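Local coordinates for McyG protein (Microcystis aeruginosa PCC 7806, PDB 4R0M) that binds phenylalanyl-adenylate in its adenylation domain and probably activates a starter acid for microcystin assembly, passing it to the adjoining peptidyl carrier domain, at residues S20-T25 / A237-C242; T27-H32 / F212-V217; I34-N39 / D82-L87; I230-I235 / I343-G348; L280-A285 / V310-L315. One frame throughout, in Å; residues are numbered along the deposited sequence.

From the N terminus, helix 19-27 opens contact 1, the loop 27-32 opens contact 2 and strand 33-37 opens contact 3. They close in reverse order: contact 3 on helix 80-93, contact 2 on the loop ahead of strand 217-220, contact 1 on the end of helix 227-240, so each lies within the span of the one before. Contact 4 leaves the same helix 227-240 before contact 1 has closed, so the two cross; it ends on strand 341-345. Contact 5 lies within its span, joining helices 275-282 and 310-320. Contacts 1 and 2 touch each other; contacts 3 and 4 also touch, L87 against I230, and both reach the large mixed sheet of the adenylation domain.

Contact 1 (S20-T25 / A237-C242); sequences SEVLET and AVDLAC
V22 of helix 19-27 lies against V238 and D239 at the end of helix 227-240, where the two helices come close. Its CB points toward the partner helix and splits into two methyls. CG1, anti to the backbone N (chi1 163°), does most of the touching: it rests 3.6 Å from D239 CA and 3.8 Å from V238 CG1. CG2 turns to the D239 carboxylate, 3.8 Å from OD1, whereas D239 OD2 is hydrogen-bonded to T203. A beta-branched residue suits this place, since its short forked side chain covers the backbone of a near helix without pushing it off. V238 answers in kind, its CG1 lying 3.8 Å from L23 CA, while L23 CD1 approaches that methyl more loosely. Beyond D239 the helix stops in a Schellman motif: A241 has positive phi, C242 N bonds to A237 O and A241 N to V238 O. This is helix-to-helix packing on the beta-alpha-beta crossover that runs from strand 217-220 through helix 227-240 to strand 243-246.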
# COMPACT_ATOMS: atom_id res chain seq x y z
N SER A 20 13.03 -4.45 -19.33
CA SER A 20 12.79 -4.45 -20.77
C SER A 20 12.73 -5.86 -21.36
O SER A 20 11.86 -6.17 -22.17
CB SER A 20 13.82 -3.59 -21.51
OG SER A 20 15.11 -3.76 -20.96
N GLU A 21 13.66 -6.72 -20.94
CA GLU A 21 13.69 -8.12 -21.36
C GLU A 21 12.45 -8.89 -20.90
O GLU A 21 11.92 -9.73 -21.63
CB GLU A 21 14.96 -8.82 -20.86
CG GLU A 21 16.23 -8.34 -21.54
CD GLU A 21 17.50 -8.70 -20.78
OE1 GLU A 21 17.41 -9.43 -19.77
OE2 GLU A 21 18.58 -8.25 -21.20
N VAL A 22 12.00 -8.59 -19.68
CA VAL A 22 10.80 -9.19 -19.11
C VAL A 22 9.55 -8.86 -19.93
O VAL A 22 8.73 -9.74 -20.21
CB VAL A 22 10.63 -8.80 -17.62
CG1 VAL A 22 9.21 -9.05 -17.13
CG2 VAL A 22 11.63 -9.56 -16.76
N LEU A 23 9.42 -7.59 -20.32
CA LEU A 23 8.30 -7.15 -21.15
C LEU A 23 8.38 -7.72 -22.57
O LEU A 23 7.36 -8.10 -23.15
CB LEU A 23 8.21 -5.62 -21.19
CG LEU A 23 7.15 -4.97 -22.09
CD1 LEU A 23 5.74 -5.38 -21.71
CD2 LEU A 23 7.30 -3.46 -22.07
N GLU A 24 9.59 -7.78 -23.12
CA GLU A 24 9.83 -8.35 -24.46
C GLU A 24 9.46 -9.83 -24.52
O GLU A 24 8.84 -10.27 -25.49
CB GLU A 24 11.27 -8.11 -24.89
CG GLU A 24 11.54 -6.69 -25.37
CD GLU A 24 12.98 -6.24 -25.18
OE1 GLU A 24 13.85 -7.09 -24.87
OE2 GLU A 24 13.25 -5.04 -25.34
N THR A 25 9.83 -10.58 -23.49
CA THR A 25 9.43 -11.98 -23.33
C THR A 25 7.90 -12.12 -23.30
O THR A 25 7.34 -13.06 -23.87
CB THR A 25 10.04 -12.60 -22.05
OG1 THR A 25 11.47 -12.48 -22.10
CG2 THR A 25 9.67 -14.07 -21.90
N ALA A 237 3.04 -9.95 -13.02
CA ALA A 237 2.15 -10.47 -14.06
C ALA A 237 2.82 -10.46 -15.43
O ALA A 237 2.62 -11.37 -16.23
CB ALA A 237 0.85 -9.68 -14.09
N VAL A 238 3.62 -9.42 -15.69
CA VAL A 238 4.40 -9.32 -16.92
C VAL A 238 5.48 -10.42 -16.95
O VAL A 238 5.65 -11.09 -17.97
CB VAL A 238 5.04 -7.92 -17.08
CG1 VAL A 238 5.81 -7.82 -18.39
CG2 VAL A 238 3.97 -6.84 -17.02
N ASP A 239 6.16 -10.60 -15.82
CA ASP A 239 7.18 -11.64 -15.66
C ASP A 239 6.60 -13.03 -15.92
O ASP A 239 7.25 -13.87 -16.55
CB ASP A 239 7.79 -11.57 -14.26
CG ASP A 239 9.11 -12.33 -14.14
OD1 ASP A 239 9.79 -12.53 -15.17
OD2 ASP A 239 9.46 -12.73 -13.01
N LEU A 240 5.38 -13.26 -15.44
CA LEU A 240 4.67 -14.51 -15.67
C LEU A 240 4.04 -14.57 -17.06
O LEU A 240 3.71 -15.65 -17.55
CB LEU A 240 3.57 -14.69 -14.62
CG LEU A 240 3.96 -15.08 -13.19
CD1 LEU A 240 2.81 -14.79 -12.24
CD2 LEU A 240 4.36 -16.55 -13.12
N ALA A 241 3.88 -13.40 -17.69
CA ALA A 241 3.14 -13.24 -18.94
C ALA A 241 1.67 -13.65 -18.79
O ALA A 241 1.04 -14.13 -19.74
CB ALA A 241 3.81 -14.01 -20.08
N CYS A 242 1.12 -13.44 -17.59
CA CYS A 242 -0.27 -13.79 -17.30
C CYS A 242 -1.18 -12.58 -17.46
O CYS A 242 -0.70 -11.45 -17.60
CB CYS A 242 -0.39 -14.38 -15.89
SG CYS A 242 -0.27 -13.18 -14.54

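Contact 2 (T27-H32 / F212-V217); sequences TKHNNH and FTQQEV
Two type I beta turns meet at the protein surface, H29 to H32 in one loop and T213 to E216 in the other, and Q214 reaches from the second to the two histidines of the first. Its CG sits between the backbone N and the carbonyl carbon (chi1 60°), and from there the chain runs out extended to carry the amide to H29; a glutamine is long enough to span the gap. The amide oxygen OE1 comes 3.0 Å from H29 ND1 and 3.1 Å from H29 CE1, but the angle at ND1 is too poor for a hydrogen bond. Ring and amide planes stand 86° apart, a close polar packing of flat groups turned across each other. H29 is the centre of an inverse gamma turn, which bends the chain just after helix 19-27. Each loop leads directly into a strand of the large mixed sheet, 33-37 and 217-220, and strand 243-246 runs between those two. From that middle strand D243 accepts a hydrogen bond from H32 ND1, which holds the imidazole in its orientation. One face of the H32 ring takes N31 CB, 3.4 Å above the plane, and the opposite face Q214 O, 4.2 Å above it, both toward the rim. Within the second turn T213 OG1 bonds to Q215 OE1 at 2.9 Å; E216 reaches outside it to a salt bridge with K299.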
# COMPACT_ATOMS: atom_id res chain seq x y z
N THR A 27 5.59 -10.16 -24.66
CA THR A 27 4.94 -9.79 -25.92
C THR A 27 4.60 -11.00 -26.81
O THR A 27 3.60 -10.97 -27.53
CB THR A 27 5.78 -8.80 -26.75
OG1 THR A 27 7.09 -9.33 -26.94
CG2 THR A 27 5.88 -7.46 -26.04
N LYS A 28 5.43 -12.03 -26.75
CA LYS A 28 5.23 -13.26 -27.53
C LYS A 28 3.88 -13.91 -27.23
O LYS A 28 3.28 -14.54 -28.11
CB LYS A 28 6.37 -14.26 -27.26
CG LYS A 28 7.70 -13.83 -27.85
CD LYS A 28 8.87 -14.40 -27.06
CE LYS A 28 10.19 -13.83 -27.56
NZ LYS A 28 11.32 -14.17 -26.66
N HIS A 29 3.41 -13.75 -26.00
CA HIS A 29 2.09 -14.22 -25.59
C HIS A 29 1.06 -13.18 -25.94
O HIS A 29 0.57 -12.46 -25.06
CB HIS A 29 2.07 -14.52 -24.10
CG HIS A 29 3.15 -15.48 -23.65
ND1 HIS A 29 2.90 -16.77 -23.39
CD2 HIS A 29 4.51 -15.28 -23.42
CE1 HIS A 29 4.05 -17.38 -23.01
NE2 HIS A 29 5.03 -16.46 -23.04
N ASN A 30 0.73 -13.08 -27.23
CA ASN A 30 -0.29 -12.14 -27.70
C ASN A 30 -1.68 -12.50 -27.19
O ASN A 30 -2.66 -11.79 -27.44
CB ASN A 30 -0.27 -12.01 -29.23
CG ASN A 30 -0.10 -13.35 -29.94
OD1 ASN A 30 -0.69 -14.36 -29.55
ND2 ASN A 30 0.71 -13.35 -31.00
N ASN A 31 -1.72 -13.62 -26.49
CA ASN A 31 -2.89 -14.08 -25.79
C ASN A 31 -3.28 -13.13 -24.63
O ASN A 31 -4.42 -12.81 -24.42
CB ASN A 31 -2.71 -15.53 -25.23
CG ASN A 31 -2.69 -16.65 -26.29
OD1 ASN A 31 -3.19 -16.49 -27.35
ND2 ASN A 31 -2.25 -17.79 -25.93
N HIS A 32 -2.28 -12.71 -23.89
CA HIS A 32 -2.45 -12.05 -22.60
C HIS A 32 -2.00 -10.62 -22.57
O HIS A 32 -1.33 -10.14 -23.50
CB HIS A 32 -1.73 -12.85 -21.51
CG HIS A 32 -2.13 -14.31 -21.46
ND1 HIS A 32 -3.27 -14.72 -20.90
CD2 HIS A 32 -1.49 -15.45 -21.94
CE1 HIS A 32 -3.37 -16.06 -21.01
NE2 HIS A 32 -2.27 -16.50 -21.65
N PHE A 212 3.16 -19.90 -9.04
CA PHE A 212 2.41 -19.13 -10.03
C PHE A 212 2.88 -19.48 -11.44
O PHE A 212 4.06 -19.73 -11.66
CB PHE A 212 2.56 -17.62 -9.79
CG PHE A 212 2.02 -17.14 -8.46
CD1 PHE A 212 0.95 -17.77 -7.84
CD2 PHE A 212 2.57 -16.01 -7.85
CE1 PHE A 212 0.46 -17.31 -6.62
CE2 PHE A 212 2.08 -15.55 -6.64
CZ PHE A 212 1.02 -16.20 -6.02
N THR A 213 1.94 -19.49 -12.38
CA THR A 213 2.24 -19.78 -13.79
C THR A 213 1.58 -18.74 -14.69
O THR A 213 0.88 -17.85 -14.20
CB THR A 213 1.78 -21.19 -14.20
OG1 THR A 213 0.39 -21.35 -13.91
CG2 THR A 213 2.58 -22.26 -13.46
N GLN A 214 1.80 -18.84 -16.00
CA GLN A 214 1.23 -17.89 -16.96
C GLN A 214 -0.29 -17.95 -17.06
O GLN A 214 -0.91 -17.09 -17.70
CB GLN A 214 1.88 -18.05 -18.35
CG GLN A 214 1.70 -19.41 -18.99
CD GLN A 214 1.98 -19.40 -20.48
OE1 GLN A 214 1.74 -18.40 -21.17
NE2 GLN A 214 2.48 -20.52 -21.00
N GLN A 215 -0.89 -18.95 -16.44
CA GLN A 215 -2.34 -19.12 -16.43
C GLN A 215 -3.04 -18.31 -15.33
O GLN A 215 -4.27 -18.29 -15.26
CB GLN A 215 -2.72 -20.60 -16.30
CG GLN A 215 -2.41 -21.45 -17.53
CD GLN A 215 -1.02 -22.07 -17.51
OE1 GLN A 215 -0.53 -22.50 -16.46
NE2 GLN A 215 -0.38 -22.13 -18.67
N GLU A 216 -2.26 -17.64 -14.48
CA GLU A 216 -2.81 -16.83 -13.39
C GLU A 216 -3.59 -15.63 -13.93
O GLU A 216 -3.31 -15.14 -15.03
CB GLU A 216 -1.72 -16.33 -12.43
CG GLU A 216 -0.84 -17.40 -11.79
CD GLU A 216 -1.59 -18.38 -10.90
OE1 GLU A 216 -2.77 -18.14 -10.59
OE2 GLU A 216 -0.98 -19.40 -10.52
N VAL A 217 -4.56 -15.18 -13.15
CA VAL A 217 -5.27 -13.94 -13.43
C VAL A 217 -5.21 -13.07 -12.18
O VAL A 217 -5.81 -13.39 -11.16
CB VAL A 217 -6.74 -14.20 -13.85
CG1 VAL A 217 -7.45 -12.88 -14.14
CG2 VAL A 217 -6.81 -15.11 -15.07

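Contact 3 (I34-N39 / D82-L87); sequences ITYIRN and DFIPAL
I34 and Y36, on one face of strand 33-37, meet I84 and P85 of helix 80-93, the segments running at 147° with axes 11.1 Å apart at their closest. The apolar contacts centre on I84, which uses both of its branches. I34 and I84 reach toward each other tip to tip, I34 CD1 ending 3.6 Å from I84 CG2. The other branch slides past the tyrosine in the opposite direction, leaving I84 CD1 3.6 Å from Y36 CE1 and approaching the ring obliquely. Within the strand, I34 CG2 lies over one face of the Y36 ring, toward its rim, 3.6 Å above the plane. A second kind of contact is made by the phenol oxygen: Y36 OH lies 3.7 Å from P85 CD, but its hydrogen bond goes to Q46 on the adjacent strand 43-47. P85 suits the helix where it kinks, since proline has no N-H to give to the turn before. Helix 80-93 links strands 72-76 and 96-99 of the parallel four-stranded sheet, so the contact joins that unit to the large mixed sheet. The isoleucines and the ring thus meet mainly through apolar packing, while the phenol oxygen, Y36 OH, is satisfied within the sheet.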
# COMPACT_ATOMS: atom_id res chain seq x y z
N ILE A 34 -3.03 -6.56 -20.33
CA ILE A 34 -3.68 -5.78 -19.29
C ILE A 34 -5.13 -5.47 -19.66
O ILE A 34 -5.41 -4.95 -20.74
CB ILE A 34 -2.92 -4.47 -18.98
CG1 ILE A 34 -1.44 -4.78 -18.72
CG2 ILE A 34 -3.54 -3.75 -17.79
CD1 ILE A 34 -0.53 -3.58 -18.77
N THR A 35 -6.04 -5.81 -18.74
CA THR A 35 -7.43 -5.41 -18.83
C THR A 35 -7.67 -4.24 -17.87
O THR A 35 -7.51 -4.39 -16.65
CB THR A 35 -8.37 -6.58 -18.47
OG1 THR A 35 -8.09 -7.70 -19.33
CG2 THR A 35 -9.84 -6.17 -18.64
N TYR A 36 -8.02 -3.09 -18.43
CA TYR A 36 -8.34 -1.91 -17.63
C TYR A 36 -9.85 -1.81 -17.43
O TYR A 36 -10.61 -1.75 -18.41
CB TYR A 36 -7.86 -0.63 -18.32
CG TYR A 36 -6.39 -0.58 -18.64
CD1 TYR A 36 -5.45 -0.21 -17.67
CD2 TYR A 36 -5.92 -0.88 -19.92
CE1 TYR A 36 -4.10 -0.14 -17.97
CE2 TYR A 36 -4.57 -0.82 -20.23
CZ TYR A 36 -3.67 -0.45 -19.26
OH TYR A 36 -2.33 -0.39 -19.56
N ILE A 37 -10.28 -1.81 -16.17
CA ILE A 37 -11.67 -1.50 -15.85
C ILE A 37 -11.79 0.01 -15.68
O ILE A 37 -11.03 0.62 -14.93
CB ILE A 37 -12.14 -2.22 -14.56
CG1 ILE A 37 -11.80 -3.72 -14.59
CG2 ILE A 37 -13.63 -2.00 -14.32
CD1 ILE A 37 -12.45 -4.53 -15.69
N ARG A 38 -12.73 0.61 -16.41
CA ARG A 38 -12.97 2.04 -16.29
C ARG A 38 -13.97 2.33 -15.17
O ARG A 38 -14.57 1.40 -14.62
CB ARG A 38 -13.46 2.61 -17.62
CG ARG A 38 -12.34 2.87 -18.61
CD ARG A 38 -12.85 3.24 -20.00
NE ARG A 38 -13.40 2.09 -20.71
CZ ARG A 38 -13.19 1.83 -22.00
NH1 ARG A 38 -12.42 2.62 -22.73
NH2 ARG A 38 -13.74 0.76 -22.56
N ASN A 39 -14.14 3.61 -14.83
CA ASN A 39 -15.07 4.03 -13.77
C ASN A 39 -16.52 3.62 -14.03
O ASN A 39 -17.26 3.31 -13.09
CB ASN A 39 -14.97 5.53 -13.52
CG ASN A 39 -13.79 5.90 -12.63
OD1 ASN A 39 -13.80 5.63 -11.43
ND2 ASN A 39 -12.78 6.52 -13.23
N ASP A 82 -3.14 5.31 -18.96
CA ASP A 82 -2.03 6.22 -19.25
C ASP A 82 -0.82 5.93 -18.36
O ASP A 82 0.32 6.10 -18.79
CB ASP A 82 -2.46 7.67 -19.06
CG ASP A 82 -3.31 8.20 -20.20
OD1 ASP A 82 -3.52 7.45 -21.19
OD2 ASP A 82 -3.76 9.36 -20.11
N PHE A 83 -1.09 5.51 -17.13
CA PHE A 83 -0.04 5.30 -16.13
C PHE A 83 0.90 4.15 -16.50
O PHE A 83 2.11 4.35 -16.60
CB PHE A 83 -0.66 5.06 -14.74
CG PHE A 83 0.35 4.93 -13.63
CD1 PHE A 83 1.07 3.74 -13.45
CD2 PHE A 83 0.56 5.98 -12.75
CE1 PHE A 83 1.99 3.62 -12.43
CE2 PHE A 83 1.48 5.86 -11.72
CZ PHE A 83 2.20 4.68 -11.56
N ILE A 84 0.34 2.97 -16.72
CA ILE A 84 1.14 1.77 -17.00
C ILE A 84 1.99 1.88 -18.28
O ILE A 84 3.19 1.60 -18.25
CB ILE A 84 0.27 0.48 -16.98
CG1 ILE A 84 -0.33 0.28 -15.58
CG2 ILE A 84 1.10 -0.74 -17.36
CD1 ILE A 84 -1.49 -0.69 -15.52
N PRO A 85 1.39 2.32 -19.41
CA PRO A 85 2.23 2.52 -20.59
C PRO A 85 3.35 3.55 -20.39
O PRO A 85 4.46 3.35 -20.90
CB PRO A 85 1.23 3.00 -21.65
CG PRO A 85 -0.05 2.37 -21.24
CD PRO A 85 -0.04 2.46 -19.75
N ALA A 86 3.08 4.61 -19.63
CA ALA A 86 4.09 5.63 -19.33
C ALA A 86 5.18 5.12 -18.40
O ALA A 86 6.35 5.49 -18.53
CB ALA A 86 3.44 6.88 -18.75
N LEU A 87 4.79 4.27 -17.45
CA LEU A 87 5.73 3.65 -16.52
C LEU A 87 6.70 2.73 -17.26
O LEU A 87 7.92 2.77 -17.03
CB LEU A 87 4.98 2.86 -15.43
CG LEU A 87 5.81 2.16 -14.35
CD1 LEU A 87 6.19 3.12 -13.24
CD2 LEU A 87 5.03 0.98 -13.78

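Contact 4 (I230-I235 / I343-G348); sequences IVFLGI and ITWSAG
F232 and W345 carry this contact, where helix 227-240 packs on the large mixed sheet of the adenylation domain through strand 341-345. The phenylalanine CG is anti to the backbone N (chi1 175°), and the ring reaches toward W345. The tryptophan ring comes from the opposite direction, and its six-membered part lies against the phenylalanine. CH2 of W345 sits over one face of the F232 ring, offset toward the rim, and comes 3.4 Å from F232 CE1. The F232 ring centre and that of the six-membered ring of W345 are 4.8 Å apart, and the planes meet obliquely at 37°. Large aromatic side chains suit the place because they bridge a wide gap: the nearest CA atoms of the segments, those of F232 and I343, are 10.4 Å apart. The strand carries a classic beta bulge at I343 and T344, opposite F334. W345 also meets the F300 ring and donates a weak hydrogen bond from NE1 to T206 OG1; its side chain lies about 4 Å from the bound phenylalanyl-adenylate, so the pair probably supports this side of the ligand pocket. On the helix side, a wider pi-type turn bonds I235 N to I230 O, and G234, lacking a side chain, fits beside that oxygen. Beyond the strand an ST turn closes the segment: G348 N donates to S346 OG over 3.1 Å, at an angle of 162°.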
# COMPACT_ATOMS: atom_id res chain seq x y z
N ILE A 230 2.40 -1.75 -8.51
CA ILE A 230 3.45 -1.69 -9.53
C ILE A 230 4.13 -3.04 -9.71
O ILE A 230 4.36 -3.49 -10.83
CB ILE A 230 4.51 -0.62 -9.19
CG1 ILE A 230 3.89 0.77 -9.21
CG2 ILE A 230 5.69 -0.69 -10.16
CD1 ILE A 230 4.71 1.83 -8.51
N VAL A 231 4.46 -3.68 -8.59
CA VAL A 231 5.31 -4.86 -8.60
C VAL A 231 4.51 -6.16 -8.51
O VAL A 231 4.44 -6.90 -9.49
CB VAL A 231 6.40 -4.77 -7.51
CG1 VAL A 231 7.42 -5.88 -7.69
CG2 VAL A 231 7.11 -3.43 -7.56
N PHE A 232 3.90 -6.41 -7.35
CA PHE A 232 3.19 -7.67 -7.10
C PHE A 232 2.05 -7.94 -8.08
O PHE A 232 1.85 -9.08 -8.51
CB PHE A 232 2.70 -7.74 -5.64
CG PHE A 232 1.86 -8.96 -5.33
CD1 PHE A 232 2.35 -10.25 -5.54
CD2 PHE A 232 0.59 -8.82 -4.79
CE1 PHE A 232 1.58 -11.36 -5.25
CE2 PHE A 232 -0.19 -9.93 -4.49
CZ PHE A 232 0.31 -11.20 -4.72
N LEU A 233 1.30 -6.90 -8.43
CA LEU A 233 0.16 -7.05 -9.33
C LEU A 233 0.35 -6.28 -10.64
O LEU A 233 -0.62 -5.94 -11.32
CB LEU A 233 -1.15 -6.67 -8.63
CG LEU A 233 -1.51 -7.49 -7.39
CD1 LEU A 233 -2.70 -6.89 -6.67
CD2 LEU A 233 -1.77 -8.95 -7.74
N GLY A 234 1.61 -6.01 -10.97
CA GLY A 234 1.97 -5.36 -12.22
C GLY A 234 3.10 -6.10 -12.90
O GLY A 234 2.86 -6.94 -13.77
N ILE A 235 4.32 -5.82 -12.46
CA ILE A 235 5.53 -6.40 -13.04
C ILE A 235 5.59 -7.92 -12.91
O ILE A 235 6.08 -8.60 -13.82
CB ILE A 235 6.80 -5.74 -12.45
CG1 ILE A 235 6.88 -4.27 -12.89
CG2 ILE A 235 8.06 -6.49 -12.87
CD1 ILE A 235 7.72 -3.39 -11.98
N ILE A 343 7.36 -9.85 0.95
CA ILE A 343 8.62 -10.53 1.26
C ILE A 343 8.40 -11.84 2.05
O ILE A 343 9.21 -12.76 1.96
CB ILE A 343 9.63 -9.60 1.98
CG1 ILE A 343 11.03 -10.24 2.00
CG2 ILE A 343 9.15 -9.23 3.38
CD1 ILE A 343 12.15 -9.29 2.37
N THR A 344 7.31 -11.90 2.82
CA THR A 344 6.88 -13.15 3.44
C THR A 344 5.44 -13.45 3.02
O THR A 344 4.65 -12.53 2.80
CB THR A 344 6.96 -13.13 4.99
OG1 THR A 344 5.95 -12.27 5.53
CG2 THR A 344 8.34 -12.68 5.48
N TRP A 345 5.11 -14.73 2.90
CA TRP A 345 3.78 -15.15 2.49
C TRP A 345 3.29 -16.27 3.36
O TRP A 345 4.02 -17.22 3.63
CB TRP A 345 3.77 -15.61 1.03
CG TRP A 345 4.32 -14.59 0.06
CD1 TRP A 345 5.61 -14.50 -0.44
CD2 TRP A 345 3.59 -13.47 -0.56
NE1 TRP A 345 5.73 -13.44 -1.30
CE2 TRP A 345 4.56 -12.78 -1.42
CE3 TRP A 345 2.29 -12.99 -0.50
CZ2 TRP A 345 4.22 -11.66 -2.17
CZ3 TRP A 345 1.95 -11.86 -1.26
CH2 TRP A 345 2.90 -11.22 -2.07
N SER A 346 2.04 -16.15 3.82
CA SER A 346 1.41 -17.21 4.59
C SER A 346 1.11 -18.40 3.69
O SER A 346 0.88 -18.24 2.49
CB SER A 346 0.11 -16.70 5.23
OG SER A 346 -0.55 -17.72 5.96
N ALA A 347 1.12 -19.60 4.28
CA ALA A 347 0.73 -20.81 3.57
C ALA A 347 -0.79 -20.88 3.39
O ALA A 347 -1.29 -21.66 2.59
CB ALA A 347 1.24 -22.04 4.30
N GLY A 348 -1.50 -20.05 4.15
CA GLY A 348 -2.96 -20.01 4.11
C GLY A 348 -3.54 -20.18 5.50
O GLY A 348 -2.92 -20.78 6.38

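Contact 5 (L280-A285 / V310-L315); sequences LINQQA and VKTIRL
N282, the residue with the most surface buried here, sends its amide across to T312 of helix 310-320. ND2 donates to the T312 backbone oxygen over 3.0 Å at an angle of 154°. The acceptor lies 7° out of the asparagine's amide plane, so the donor N-H is aimed well, although ND2 sits 18° out of the T312 carbonyl plane. T312 CG2 packs against the same nitrogen at 3.5 Å, and the threonine hydroxyl is engaged with S309. Asparagine suits this spot because its short side chain can give an N-H to a helix carbonyl while T312 CG2 and L315 CD2 pack beside it. The looser side belongs to L315, exposed to solvent, which slides past N282 and brings CD2 only to 3.8 Å from ND2 and 3.9 Å from CB. A type I beta turn runs from N282 to A285. The arrangement ties together neighbouring helices of successive beta-alpha-beta crossovers, from strand 270-273 to 300-303 and on to 330-336, in the sheet of this adenylation domain.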
# COMPACT_ATOMS: atom_id res chain seq x y z
N LEU A 280 -14.72 -4.06 5.18
CA LEU A 280 -15.73 -3.44 4.32
C LEU A 280 -16.64 -4.49 3.67
O LEU A 280 -17.83 -4.24 3.46
CB LEU A 280 -15.09 -2.57 3.24
CG LEU A 280 -14.42 -1.25 3.61
CD1 LEU A 280 -13.69 -0.69 2.40
CD2 LEU A 280 -15.43 -0.23 4.13
N ILE A 281 -16.07 -5.65 3.35
CA ILE A 281 -16.83 -6.78 2.82
C ILE A 281 -17.70 -7.37 3.94
O ILE A 281 -18.88 -7.65 3.72
CB ILE A 281 -15.92 -7.86 2.20
CG1 ILE A 281 -15.18 -7.32 0.96
CG2 ILE A 281 -16.69 -9.14 1.90
CD1 ILE A 281 -16.06 -7.02 -0.24
N ASN A 282 -17.11 -7.55 5.12
CA ASN A 282 -17.83 -8.02 6.30
C ASN A 282 -19.06 -7.16 6.63
O ASN A 282 -20.06 -7.68 7.13
CB ASN A 282 -16.90 -8.11 7.51
CG ASN A 282 -15.81 -9.16 7.34
OD1 ASN A 282 -15.81 -9.92 6.37
ND2 ASN A 282 -14.88 -9.20 8.28
N GLN A 283 -18.98 -5.86 6.35
CA GLN A 283 -20.11 -4.94 6.52
C GLN A 283 -21.29 -5.29 5.61
O GLN A 283 -22.43 -4.93 5.89
CB GLN A 283 -19.68 -3.49 6.26
CG GLN A 283 -18.65 -2.93 7.23
CD GLN A 283 -19.21 -2.69 8.62
OE1 GLN A 283 -19.01 -3.49 9.52
NE2 GLN A 283 -19.93 -1.58 8.78
N GLN A 284 -21.00 -6.00 4.52
CA GLN A 284 -22.01 -6.38 3.53
C GLN A 284 -22.57 -7.78 3.79
O GLN A 284 -23.19 -8.38 2.90
CB GLN A 284 -21.42 -6.30 2.12
CG GLN A 284 -20.84 -4.94 1.74
CD GLN A 284 -21.91 -3.93 1.36
OE1 GLN A 284 -22.79 -4.21 0.55
NE2 GLN A 284 -21.81 -2.73 1.93
N ALA A 285 -22.38 -8.30 5.00
CA ALA A 285 -22.82 -9.65 5.37
C ALA A 285 -24.30 -9.90 5.11
O ALA A 285 -24.68 -11.00 4.69
CB ALA A 285 -22.48 -9.94 6.83
N VAL A 310 -7.35 -10.75 13.50
CA VAL A 310 -7.81 -12.13 13.67
C VAL A 310 -9.33 -12.25 13.51
O VAL A 310 -9.82 -13.09 12.75
CB VAL A 310 -7.37 -12.70 15.04
CG1 VAL A 310 -7.88 -14.13 15.24
CG2 VAL A 310 -5.86 -12.65 15.20
N LYS A 311 -10.07 -11.40 14.23
CA LYS A 311 -11.53 -11.43 14.23
C LYS A 311 -12.14 -11.06 12.88
O LYS A 311 -13.19 -11.58 12.51
CB LYS A 311 -12.10 -10.50 15.32
CG LYS A 311 -11.88 -11.00 16.74
CD LYS A 311 -12.80 -10.29 17.73
CE LYS A 311 -12.34 -8.86 18.03
NZ LYS A 311 -11.08 -8.80 18.82
N THR A 312 -11.48 -10.15 12.16
CA THR A 312 -11.94 -9.70 10.85
C THR A 312 -11.75 -10.79 9.80
O THR A 312 -12.66 -11.05 9.00
CB THR A 312 -11.22 -8.39 10.43
OG1 THR A 312 -11.40 -7.40 11.45
CG2 THR A 312 -11.78 -7.85 9.12
N ILE A 313 -10.58 -11.43 9.80
CA ILE A 313 -10.30 -12.54 8.90
C ILE A 313 -11.23 -13.73 9.16
O ILE A 313 -11.77 -14.31 8.21
CB ILE A 313 -8.82 -12.99 8.99
CG1 ILE A 313 -7.91 -11.99 8.27
CG2 ILE A 313 -8.64 -14.38 8.39
CD1 ILE A 313 -7.99 -12.03 6.76
N ARG A 314 -11.41 -14.07 10.43
CA ARG A 314 -12.27 -15.18 10.84
C ARG A 314 -13.69 -15.01 10.31
O ARG A 314 -14.29 -15.96 9.79
CB ARG A 314 -12.28 -15.32 12.37
CG ARG A 314 -13.06 -16.51 12.91
CD ARG A 314 -13.22 -16.41 14.42
NE ARG A 314 -14.27 -17.31 14.91
CZ ARG A 314 -14.05 -18.50 15.45
NH1 ARG A 314 -12.82 -18.97 15.59
NH2 ARG A 314 -15.08 -19.24 15.86
N LEU A 315 -14.22 -13.79 10.43
CA LEU A 315 -15.56 -13.47 9.95
C LEU A 315 -15.62 -13.47 8.42
O LEU A 315 -16.64 -13.85 7.84
CB LEU A 315 -16.01 -12.11 10.51
CG LEU A 315 -17.43 -11.62 10.23
CD1 LEU A 315 -18.48 -12.55 10.84
CD2 LEU A 315 -17.61 -10.20 10.75